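Local coordinates for KaiC-like domain-containing protein (Pyrococcus horikoshii, PDB 2EKD) that is of unknown function but appears to be a KaiC-like member of the P-loop NTPase superfamily, so a nucleotide-related role is possible though unproven, at residues Glu6-Leu11 and Tyr33-Asn38; Lys10-Gly15 and Ile150-Val155; Gly15-Val20 and Asn142-Glu147; Ser39-Val44 and Pro113-Val118. One frame throughout, in Å; residues are numbered along the deposited sequence.

Contact 1 (Glu6-Leu11 and Tyr33-Asn38); sequences EKFFKL and YYIVNN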
# COMPACT_ATOMS: atom_id res chain seq x y z
N GLU F 6 32.01 0.92 -30.98
CA GLU F 6 33.39 0.78 -30.51
C GLU F 6 33.68 1.67 -29.30
O GLU F 6 34.19 1.20 -28.29
CB GLU F 6 34.36 1.10 -31.65
CG GLU F 6 35.82 0.85 -31.30
CD GLU F 6 36.75 1.10 -32.48
OE1 GLU F 6 36.76 2.23 -33.00
OE2 GLU F 6 37.47 0.16 -32.88
N LYS F 7 33.35 2.96 -29.41
CA LYS F 7 33.59 3.90 -28.31
C LYS F 7 32.67 3.60 -27.12
O LYS F 7 33.11 3.64 -25.97
CB LYS F 7 33.36 5.34 -28.78
CG LYS F 7 34.35 5.84 -29.83
CD LYS F 7 34.23 5.07 -31.14
CE LYS F 7 35.14 5.64 -32.23
NZ LYS F 7 34.76 7.03 -32.63
N PHE F 8 31.41 3.31 -27.41
CA PHE F 8 30.43 3.00 -26.37
C PHE F 8 30.89 1.83 -25.50
O PHE F 8 30.87 1.92 -24.27
CB PHE F 8 29.08 2.66 -27.02
CG PHE F 8 28.02 2.23 -26.04
CD1 PHE F 8 27.43 3.16 -25.18
CD2 PHE F 8 27.61 0.90 -25.98
CE1 PHE F 8 26.45 2.76 -24.27
CE2 PHE F 8 26.63 0.50 -25.07
CZ PHE F 8 26.05 1.43 -24.21
N PHE F 9 31.31 0.73 -26.13
CA PHE F 9 31.76 -0.43 -25.38
C PHE F 9 32.98 -0.14 -24.52
O PHE F 9 33.24 -0.84 -23.54
CB PHE F 9 32.07 -1.61 -26.32
CG PHE F 9 30.90 -2.02 -27.18
CD1 PHE F 9 29.62 -2.13 -26.64
CD2 PHE F 9 31.09 -2.29 -28.53
CE1 PHE F 9 28.55 -2.51 -27.44
CE2 PHE F 9 30.01 -2.67 -29.33
CZ PHE F 9 28.74 -2.78 -28.79
N LYS F 10 33.74 0.89 -24.89
CA LYS F 10 34.93 1.29 -24.16
C LYS F 10 34.60 1.87 -22.77
O LYS F 10 35.47 2.07 -21.93
CB LYS F 10 35.70 2.32 -25.01
CG LYS F 10 36.29 1.70 -26.27
CD LYS F 10 37.36 0.64 -25.96
CE LYS F 10 38.20 0.29 -27.20
NZ LYS F 10 37.35 -0.30 -28.22
N LEU F 11 33.31 2.19 -22.56
CA LEU F 11 32.88 2.63 -21.22
C LEU F 11 32.92 1.47 -20.23
O LEU F 11 32.90 1.64 -19.02
CB LEU F 11 31.45 3.15 -21.31
CG LEU F 11 31.31 4.37 -22.21
CD1 LEU F 11 29.85 4.83 -22.32
CD2 LEU F 11 32.10 5.57 -21.72
N TYR F 33 19.62 -2.56 -31.15
CA TYR F 33 20.02 -2.56 -32.55
C TYR F 33 21.40 -1.91 -32.67
O TYR F 33 22.26 -2.40 -33.39
CB TYR F 33 19.03 -1.76 -33.40
CG TYR F 33 19.32 -1.85 -34.88
CD1 TYR F 33 18.99 -3.00 -35.60
CD2 TYR F 33 19.97 -0.81 -35.55
CE1 TYR F 33 19.29 -3.11 -36.95
CE2 TYR F 33 20.29 -0.92 -36.91
CZ TYR F 33 19.95 -2.07 -37.60
OH TYR F 33 20.25 -2.20 -38.94
N TYR F 34 21.58 -0.81 -31.96
CA TYR F 34 22.83 -0.07 -31.96
C TYR F 34 23.99 -0.96 -31.51
O TYR F 34 25.08 -0.94 -32.11
CB TYR F 34 22.70 1.15 -31.05
CG TYR F 34 23.99 1.88 -30.78
CD1 TYR F 34 24.41 2.94 -31.60
CD2 TYR F 34 24.79 1.55 -29.68
CE1 TYR F 34 25.58 3.64 -31.33
CE2 TYR F 34 25.96 2.25 -29.39
CZ TYR F 34 26.35 3.30 -30.22
OH TYR F 34 27.49 4.01 -29.93
N ILE F 35 23.76 -1.75 -30.47
CA ILE F 35 24.79 -2.64 -29.96
C ILE F 35 25.12 -3.80 -30.92
O ILE F 35 26.29 -4.18 -31.06
CB ILE F 35 24.38 -3.22 -28.58
CG1 ILE F 35 24.46 -2.11 -27.51
CG2 ILE F 35 25.27 -4.40 -28.20
CD1 ILE F 35 24.04 -2.56 -26.11
N VAL F 36 24.11 -4.35 -31.58
CA VAL F 36 24.33 -5.48 -32.50
C VAL F 36 24.90 -5.02 -33.86
O VAL F 36 25.92 -5.53 -34.33
CB VAL F 36 23.00 -6.22 -32.75
CG1 VAL F 36 23.21 -7.29 -33.82
CG2 VAL F 36 22.55 -6.91 -31.47
N ASN F 37 24.16 -4.09 -34.52
CA ASN F 37 24.62 -3.58 -35.82
C ASN F 37 26.08 -3.13 -35.72
O ASN F 37 26.97 -3.58 -36.44
CB ASN F 37 23.73 -2.38 -36.18
CG ASN F 37 23.86 -2.03 -37.66
OD1 ASN F 37 23.61 -0.89 -38.07
ND2 ASN F 37 24.18 -3.05 -38.48
N ASN F 38 26.29 -2.15 -34.80
CA ASN F 38 27.60 -1.62 -34.43
C ASN F 38 28.37 -2.63 -33.58
O ASN F 38 28.13 -2.79 -32.39
CB ASN F 38 27.39 -0.33 -33.64
CG ASN F 38 26.72 0.69 -34.53
OD1 ASN F 38 27.34 1.61 -35.05
ND2 ASN F 38 25.40 0.51 -34.70
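Tyr34 directs the edge of its ring at the face of Phe8 in a T-shaped stack, with centroids 5.7 Å apart and planes at 84°. Its CE2 does the touching, 3.9 Å from Phe8 CG, and the hydroxyl extends to the root of the same side chain, Tyr34 OH lying 3.6 Å from Phe8 CB. Phe8 CE2 meets the CD1 methyl of Ile35 at 4.1 Å. Phe9 works on the other branch of that isoleucine, its CE1 being 3.9 Å from Ile35 CG2. The Phe9 edge faces backbone oxygens where helix 29-37 runs out: CZ is 3.6 Å from Ile35 O and CE2 3.6 Å from Asn38 O, an approach that suits the slightly positive rim of a benzene ring. Helices 5-9 and 29-37 thus meet beside the largely parallel sheet of this α/β fold, where Phe9 and Ile35 both rest on Ile115 of strand 114-119. Phe8 holds CG anti to its own N (chi1 176°), which carries its ring toward helix 29-37. Further out, Pro203 touches both Phe8 and Tyr34, Phe12 forms an edge-to-face pair with Phe8, and Tyr34 OH is hydrogen-bonded to Met3 O, as suits a buried tyrosine.

Contact 2 (Lys10-Gly15 and Ile150-Val155); sequences KLFRVG and IAFYFV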
# COMPACT_ATOMS: atom_id res chain seq x y z
N LYS F 10 33.74 0.89 -24.89
CA LYS F 10 34.93 1.29 -24.16
C LYS F 10 34.60 1.87 -22.77
O LYS F 10 35.47 2.07 -21.93
CB LYS F 10 35.70 2.32 -25.01
CG LYS F 10 36.29 1.70 -26.27
CD LYS F 10 37.36 0.64 -25.96
CE LYS F 10 38.20 0.29 -27.20
NZ LYS F 10 37.35 -0.30 -28.22
N LEU F 11 33.31 2.19 -22.56
CA LEU F 11 32.88 2.63 -21.22
C LEU F 11 32.92 1.47 -20.23
O LEU F 11 32.90 1.64 -19.02
CB LEU F 11 31.45 3.15 -21.31
CG LEU F 11 31.31 4.37 -22.21
CD1 LEU F 11 29.85 4.83 -22.32
CD2 LEU F 11 32.10 5.57 -21.72
N PHE F 12 32.90 0.24 -20.79
CA PHE F 12 32.89 -0.95 -19.96
C PHE F 12 34.14 -1.81 -20.18
O PHE F 12 34.82 -1.72 -21.19
CB PHE F 12 31.63 -1.75 -20.29
CG PHE F 12 30.45 -0.83 -20.41
CD1 PHE F 12 29.85 -0.34 -19.26
CD2 PHE F 12 29.95 -0.50 -21.66
CE1 PHE F 12 28.75 0.51 -19.36
CE2 PHE F 12 28.85 0.35 -21.75
CZ PHE F 12 28.25 0.86 -20.60
N ARG F 13 34.45 -2.66 -19.21
CA ARG F 13 35.59 -3.56 -19.35
C ARG F 13 35.13 -5.01 -19.27
O ARG F 13 34.08 -5.31 -18.69
CB ARG F 13 36.63 -3.27 -18.27
CG ARG F 13 36.17 -3.50 -16.86
CD ARG F 13 37.23 -2.99 -15.89
NE ARG F 13 38.54 -3.57 -16.18
CZ ARG F 13 39.67 -3.21 -15.56
NH1 ARG F 13 39.64 -2.29 -14.61
NH2 ARG F 13 40.82 -3.79 -15.89
N VAL F 14 35.90 -5.90 -19.89
CA VAL F 14 35.56 -7.31 -19.90
C VAL F 14 35.26 -7.84 -18.52
O VAL F 14 35.92 -7.47 -17.54
CB VAL F 14 36.69 -8.16 -20.53
CG1 VAL F 14 36.84 -7.81 -21.99
CG2 VAL F 14 37.99 -7.95 -19.79
N GLY F 15 34.26 -8.71 -18.44
CA GLY F 15 33.88 -9.30 -17.17
C GLY F 15 32.76 -8.54 -16.49
O GLY F 15 32.18 -9.03 -15.51
N ILE F 150 31.07 -9.21 -21.95
CA ILE F 150 30.54 -8.02 -21.29
C ILE F 150 29.05 -8.24 -21.50
O ILE F 150 28.58 -8.20 -22.64
CB ILE F 150 30.94 -6.70 -21.98
CG1 ILE F 150 32.45 -6.48 -21.90
CG2 ILE F 150 30.23 -5.52 -21.28
CD1 ILE F 150 32.87 -5.07 -22.30
N ALA F 151 28.32 -8.49 -20.42
CA ALA F 151 26.88 -8.74 -20.51
C ALA F 151 26.06 -7.47 -20.29
O ALA F 151 26.36 -6.64 -19.42
CB ALA F 151 26.48 -9.80 -19.49
N PHE F 152 25.01 -7.32 -21.09
CA PHE F 152 24.11 -6.18 -20.99
C PHE F 152 22.71 -6.73 -20.73
O PHE F 152 22.07 -7.23 -21.66
CB PHE F 152 24.10 -5.37 -22.30
CG PHE F 152 25.37 -4.60 -22.56
CD1 PHE F 152 25.57 -3.34 -21.98
CD2 PHE F 152 26.36 -5.12 -23.37
CE1 PHE F 152 26.74 -2.62 -22.22
CE2 PHE F 152 27.54 -4.41 -23.61
CZ PHE F 152 27.73 -3.16 -23.03
N TYR F 153 22.25 -6.67 -19.49
CA TYR F 153 20.92 -7.17 -19.16
C TYR F 153 19.87 -6.07 -19.35
O TYR F 153 19.81 -5.13 -18.55
CB TYR F 153 20.85 -7.66 -17.71
CG TYR F 153 21.53 -8.98 -17.44
CD1 TYR F 153 22.92 -9.09 -17.38
CD2 TYR F 153 20.77 -10.12 -17.20
CE1 TYR F 153 23.53 -10.30 -17.09
CE2 TYR F 153 21.37 -11.34 -16.91
CZ TYR F 153 22.75 -11.43 -16.85
OH TYR F 153 23.32 -12.64 -16.55
N PHE F 154 19.08 -6.19 -20.41
CA PHE F 154 18.02 -5.23 -20.69
C PHE F 154 16.82 -5.61 -19.84
O PHE F 154 16.21 -6.66 -20.05
CB PHE F 154 17.60 -5.29 -22.16
CG PHE F 154 18.52 -4.58 -23.10
CD1 PHE F 154 19.82 -5.03 -23.31
CD2 PHE F 154 18.08 -3.47 -23.81
CE1 PHE F 154 20.67 -4.39 -24.21
CE2 PHE F 154 18.92 -2.82 -24.72
CZ PHE F 154 20.22 -3.28 -24.92
N VAL F 155 16.47 -4.78 -18.86
CA VAL F 155 15.34 -5.09 -18.00
C VAL F 155 14.34 -3.94 -17.94
O VAL F 155 14.72 -2.77 -17.89
CB VAL F 155 15.78 -5.41 -16.55
CG1 VAL F 155 16.83 -6.53 -16.56
CG2 VAL F 155 16.32 -4.15 -15.88
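Phe152 sets the edge of its ring against the face of Phe12, a T-shaped pair with centroids 5.3 Å apart and planes at 84°. It joins the loop leading into strand 17-22 to strand 149-156, the neighbour of that strand in the parallel part of an α/β sheet. The packed part of the contact is made by this pair and by Ile150. Two edge atoms of Phe152 make the approach, CE1 at 3.7 Å from Phe12 CE2 and CZ at 3.7 Å from Phe12 CD2. The opposite face of Phe12 is closed from within its own segment by Leu11 CB, 3.8 Å above the ring centre, so the flat group is clamped between the two. With an alanine in place of Phe12, the edge of Phe152 would probably lose the face it packs on, and a gap would open between Leu11 and the strand. The loose, solvent side is confined to the side chains of Arg13 and Val14, which point away from the strand; the exposed arginine packs on Ala62 of the second subunit, and Val14 touches Pro113 and Glu147. Their backbone, by contrast, belongs to the packed part, and the beta-branched, apolar Ile150 packs along it. With CG1 anti to the carbonyl carbon (chi1 -66°), its longer arm runs out to the loop: CG1 lies 3.8 Å from Val14 CA, and the terminal CD1 rests 3.8 Å from Arg13 C.

Contact 3 (Gly15-Val20 and Asn142-Glu147); sequences GETVLV and NYVGRE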
# COMPACT_ATOMS: atom_id res chain seq x y z
N GLY F 15 34.26 -8.71 -18.44
CA GLY F 15 33.88 -9.30 -17.17
C GLY F 15 32.76 -8.54 -16.49
O GLY F 15 32.18 -9.03 -15.51
N GLU F 16 32.44 -7.35 -16.98
CA GLU F 16 31.37 -6.56 -16.38
C GLU F 16 29.97 -7.07 -16.69
O GLU F 16 29.73 -7.70 -17.73
CB GLU F 16 31.41 -5.09 -16.82
CG GLU F 16 32.40 -4.21 -16.07
CD GLU F 16 32.04 -2.73 -16.15
OE1 GLU F 16 31.01 -2.34 -15.55
OE2 GLU F 16 32.78 -1.97 -16.80
N THR F 17 29.06 -6.81 -15.77
CA THR F 17 27.66 -7.14 -15.97
C THR F 17 26.99 -5.78 -15.88
O THR F 17 27.04 -5.11 -14.85
CB THR F 17 27.12 -8.08 -14.88
OG1 THR F 17 27.74 -9.36 -15.01
CG2 THR F 17 25.61 -8.24 -15.04
N VAL F 18 26.41 -5.36 -17.00
CA VAL F 18 25.76 -4.06 -17.08
C VAL F 18 24.25 -4.19 -17.11
O VAL F 18 23.68 -4.86 -17.97
CB VAL F 18 26.22 -3.30 -18.34
CG1 VAL F 18 25.75 -1.87 -18.30
CG2 VAL F 18 27.74 -3.37 -18.47
N LEU F 19 23.59 -3.54 -16.16
CA LEU F 19 22.15 -3.57 -16.11
C LEU F 19 21.65 -2.40 -16.95
O LEU F 19 22.06 -1.25 -16.72
CB LEU F 19 21.68 -3.45 -14.66
CG LEU F 19 20.21 -3.76 -14.35
CD1 LEU F 19 19.86 -5.18 -14.81
CD2 LEU F 19 19.99 -3.62 -12.85
N VAL F 20 20.81 -2.68 -17.93
CA VAL F 20 20.24 -1.65 -18.79
C VAL F 20 18.76 -1.54 -18.45
O VAL F 20 17.94 -2.36 -18.87
CB VAL F 20 20.39 -2.02 -20.29
CG1 VAL F 20 19.78 -0.92 -21.16
CG2 VAL F 20 21.87 -2.22 -20.63
N ASN F 142 26.45 -14.87 -10.45
CA ASN F 142 27.41 -15.96 -10.67
C ASN F 142 28.32 -15.76 -11.88
O ASN F 142 29.40 -16.35 -11.94
CB ASN F 142 26.69 -17.32 -10.81
CG ASN F 142 26.16 -17.84 -9.48
OD1 ASN F 142 26.75 -17.64 -8.43
ND2 ASN F 142 25.03 -18.54 -9.54
N TYR F 143 27.91 -14.93 -12.83
CA TYR F 143 28.71 -14.71 -14.02
C TYR F 143 29.42 -13.37 -14.04
O TYR F 143 30.13 -13.05 -15.00
CB TYR F 143 27.85 -14.87 -15.27
CG TYR F 143 27.30 -16.27 -15.39
CD1 TYR F 143 28.14 -17.35 -15.66
CD2 TYR F 143 25.94 -16.52 -15.15
CE1 TYR F 143 27.64 -18.66 -15.68
CE2 TYR F 143 25.44 -17.81 -15.18
CZ TYR F 143 26.29 -18.87 -15.44
OH TYR F 143 25.78 -20.15 -15.45
N VAL F 144 29.24 -12.58 -12.98
CA VAL F 144 29.90 -11.29 -12.89
C VAL F 144 31.40 -11.55 -12.77
O VAL F 144 31.85 -12.25 -11.87
CB VAL F 144 29.42 -10.51 -11.64
CG1 VAL F 144 30.25 -9.24 -11.47
CG2 VAL F 144 27.95 -10.14 -11.79
N GLY F 145 32.17 -11.01 -13.71
CA GLY F 145 33.60 -11.22 -13.65
C GLY F 145 34.21 -12.14 -14.69
O GLY F 145 35.43 -12.18 -14.81
N ARG F 146 33.41 -12.91 -15.43
CA ARG F 146 34.02 -13.78 -16.44
C ARG F 146 34.38 -12.92 -17.63
O ARG F 146 33.52 -12.33 -18.30
CB ARG F 146 33.11 -14.96 -16.83
CG ARG F 146 31.81 -14.63 -17.51
CD ARG F 146 31.04 -15.92 -17.84
NE ARG F 146 31.54 -16.63 -19.02
CZ ARG F 146 32.24 -17.77 -18.99
NH1 ARG F 146 32.54 -18.34 -17.83
NH2 ARG F 146 32.63 -18.34 -20.12
N GLU F 147 35.68 -12.84 -17.87
CA GLU F 147 36.25 -12.02 -18.93
C GLU F 147 35.94 -12.41 -20.36
O GLU F 147 36.31 -11.69 -21.29
CB GLU F 147 37.75 -11.92 -18.71
CG GLU F 147 38.10 -11.35 -17.34
CD GLU F 147 39.59 -11.27 -17.09
OE1 GLU F 147 40.25 -12.33 -17.04
OE2 GLU F 147 40.11 -10.14 -16.94
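Gly15 and Gly145 join backbone to backbone, Gly145 N donating to Gly15 O at 2.7 Å in the carbonyl plane, though with a bent N-H...O angle of 139°. Beside this bond Gly15 CA lies 3.3 Å from Arg146 O in a CA-H...O contact. Gly145 is the third residue of a type II beta turn from Tyr143 to Arg146, where its positive phi suits glycine. Gly15 also has a positive phi (95°), and a beta carbon there would stand only 3.2 Å from Gly145 O. Among side chains, Thr17 carries the contact as its strand begins. Its OG1 is anti to the carbonyl carbon (chi1 -68°) and abuts the CG2 methyl of Val144 at 3.3 Å, the two side chains crossing at about a right angle. The same hydroxyl is hydrogen-bonded to Arg149 NH2, so threonine serves both an apolar and a polar neighbour. Val144 in turn packs on Thr57 of the second subunit, while Asn142 OD1 is hydrogen-bonded to Lys81 NZ of that subunit. The loop after helix 130-141 is therefore tied to the residues leading into strand 17-22 mainly through main-chain atoms, which suggests that the joint probably depends more on the backbone shape of two glycines than on side-chain chemistry.

Contact 4 (Ser39-Val44 and Pro113-Val118); sequences SKLPIV and PVINPV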
# COMPACT_ATOMS: atom_id res chain seq x y z
N SER F 39 29.36 -3.36 -34.09
CA SER F 39 30.11 -4.26 -33.22
C SER F 39 31.25 -4.97 -33.96
O SER F 39 31.04 -5.77 -34.86
CB SER F 39 29.13 -5.29 -32.65
OG SER F 39 29.72 -5.92 -31.50
N LYS F 40 32.49 -4.62 -33.57
CA LYS F 40 33.63 -5.34 -34.11
C LYS F 40 33.79 -6.71 -33.42
O LYS F 40 34.40 -7.64 -33.94
CB LYS F 40 34.89 -4.50 -33.88
CG LYS F 40 34.70 -3.04 -34.32
CD LYS F 40 34.28 -2.93 -35.79
CE LYS F 40 34.06 -1.48 -36.22
NZ LYS F 40 33.05 -0.85 -35.37
N LEU F 41 33.25 -6.78 -32.18
CA LEU F 41 33.32 -8.02 -31.40
C LEU F 41 32.13 -8.93 -31.71
O LEU F 41 31.07 -8.48 -32.13
CB LEU F 41 33.28 -7.65 -29.92
CG LEU F 41 34.47 -6.82 -29.47
CD1 LEU F 41 34.34 -6.37 -28.01
CD2 LEU F 41 35.79 -7.59 -29.56
N PRO F 42 32.31 -10.24 -31.49
CA PRO F 42 31.24 -11.21 -31.73
C PRO F 42 30.06 -10.94 -30.78
O PRO F 42 30.26 -10.72 -29.58
CB PRO F 42 31.91 -12.55 -31.44
CG PRO F 42 33.36 -12.29 -31.79
CD PRO F 42 33.58 -10.92 -31.19
N ILE F 43 28.84 -10.98 -31.32
CA ILE F 43 27.63 -10.76 -30.54
C ILE F 43 26.92 -12.08 -30.21
O ILE F 43 26.68 -12.90 -31.09
CB ILE F 43 26.61 -9.89 -31.30
CG1 ILE F 43 27.18 -8.49 -31.56
CG2 ILE F 43 25.30 -9.81 -30.51
CD1 ILE F 43 27.32 -7.63 -30.32
N VAL F 44 26.57 -12.27 -28.94
CA VAL F 44 25.83 -13.45 -28.52
C VAL F 44 24.67 -12.98 -27.64
O VAL F 44 24.88 -12.34 -26.60
CB VAL F 44 26.70 -14.44 -27.72
CG1 VAL F 44 25.84 -15.60 -27.23
CG2 VAL F 44 27.81 -14.97 -28.60
N PRO F 113 36.75 -11.61 -26.34
CA PRO F 113 35.49 -11.46 -25.62
C PRO F 113 34.30 -11.21 -26.55
O PRO F 113 34.48 -10.80 -27.70
CB PRO F 113 35.76 -10.26 -24.73
CG PRO F 113 36.54 -9.38 -25.65
CD PRO F 113 37.52 -10.35 -26.29
N VAL F 114 33.10 -11.44 -26.04
CA VAL F 114 31.89 -11.22 -26.84
C VAL F 114 30.97 -10.23 -26.13
O VAL F 114 30.99 -10.12 -24.91
CB VAL F 114 31.09 -12.54 -27.07
CG1 VAL F 114 32.00 -13.62 -27.67
CG2 VAL F 114 30.51 -13.03 -25.76
N ILE F 115 30.19 -9.49 -26.91
CA ILE F 115 29.22 -8.56 -26.35
C ILE F 115 28.02 -9.47 -26.14
O ILE F 115 27.57 -10.13 -27.08
CB ILE F 115 28.89 -7.41 -27.33
CG1 ILE F 115 30.16 -6.59 -27.59
CG2 ILE F 115 27.80 -6.52 -26.75
CD1 ILE F 115 30.85 -6.08 -26.34
N ASN F 116 27.53 -9.52 -24.91
CA ASN F 116 26.44 -10.43 -24.54
C ASN F 116 25.14 -9.78 -24.06
O ASN F 116 24.95 -9.57 -22.86
CB ASN F 116 26.98 -11.38 -23.46
CG ASN F 116 26.00 -12.45 -23.06
OD1 ASN F 116 26.13 -13.05 -21.99
ND2 ASN F 116 25.00 -12.72 -23.91
N PRO F 117 24.24 -9.43 -24.99
CA PRO F 117 22.98 -8.82 -24.56
C PRO F 117 22.05 -9.90 -24.04
O PRO F 117 21.82 -10.90 -24.71
CB PRO F 117 22.44 -8.20 -25.86
CG PRO F 117 23.69 -7.97 -26.69
CD PRO F 117 24.45 -9.24 -26.43
N VAL F 118 21.54 -9.71 -22.83
CA VAL F 118 20.61 -10.66 -22.21
C VAL F 118 19.26 -9.97 -22.17
O VAL F 118 19.11 -8.92 -21.54
CB VAL F 118 21.05 -11.02 -20.78
CG1 VAL F 118 20.07 -12.02 -20.17
CG2 VAL F 118 22.46 -11.61 -20.79
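Pro42, Ile43 and Val44 run alongside Val114, Ile115 and Asn116 as neighbouring parallel strands begin in the central sheet of the α/β fold. The backbone hydrogen bonds are those of a parallel bridge: Ile115 N donates to Pro42 O at 2.9 Å, and Ile115 O accepts from Val44 N at 3.0 Å in a nearly straight bond (171°), so that Ile115 grips the residues on both sides of Ile43. The next bond of the pattern would need an N-H at position 117, but Pro117 has none to give to Val44 O. A side chain steps in. Asn116 ND2 reaches Val44 O at 2.7 Å, coming from above the carbonyl plane (39° out of it), and it also makes a weak hydrogen bond with Asp46 OD2. With a leucine in its place, Val44 O would probably be left without that donor beside a proline that cannot supply one. In the loop before strand 44-48, Ser39 OG donates to Leu41 O at 3.0 Å. Apolar contacts fill the rest. Pro42 CB meets Val114 CG1, and Leu41 crosses Ile115 at about a right angle, CD1 to CD1 at 3.9 Å. Apolar Ile43 and Ile115 suit this buried place, and Ile43 CD1 lies 3.4 Å from Ile115 CB, closer than usual van der Waals contact.

Contacts 2, 3 and 4 all reach one sheet, with strand 149-156 between strands 17-22 and 114-119. Contacts 2 and 3 share Gly15, and their centres are about 6 Å apart; probable hydrogen bonds from Val18 N to Ala151 O and from Val20 N to Tyr153 O join their strands. On the other side Asn116 N and Val118 N probably bond to Ile150 O and Phe152 O, linking contact 2 to contact 4, about 9 Å away between centres. Contact 1 lies against this sheet: Ile35 CG2 is 3.6 Å from Ile115 CG2 of contact 4, while Phe8 and Phe9 touch Phe152 of contact 2. Contacts 2 and 3 also touch the second subunit.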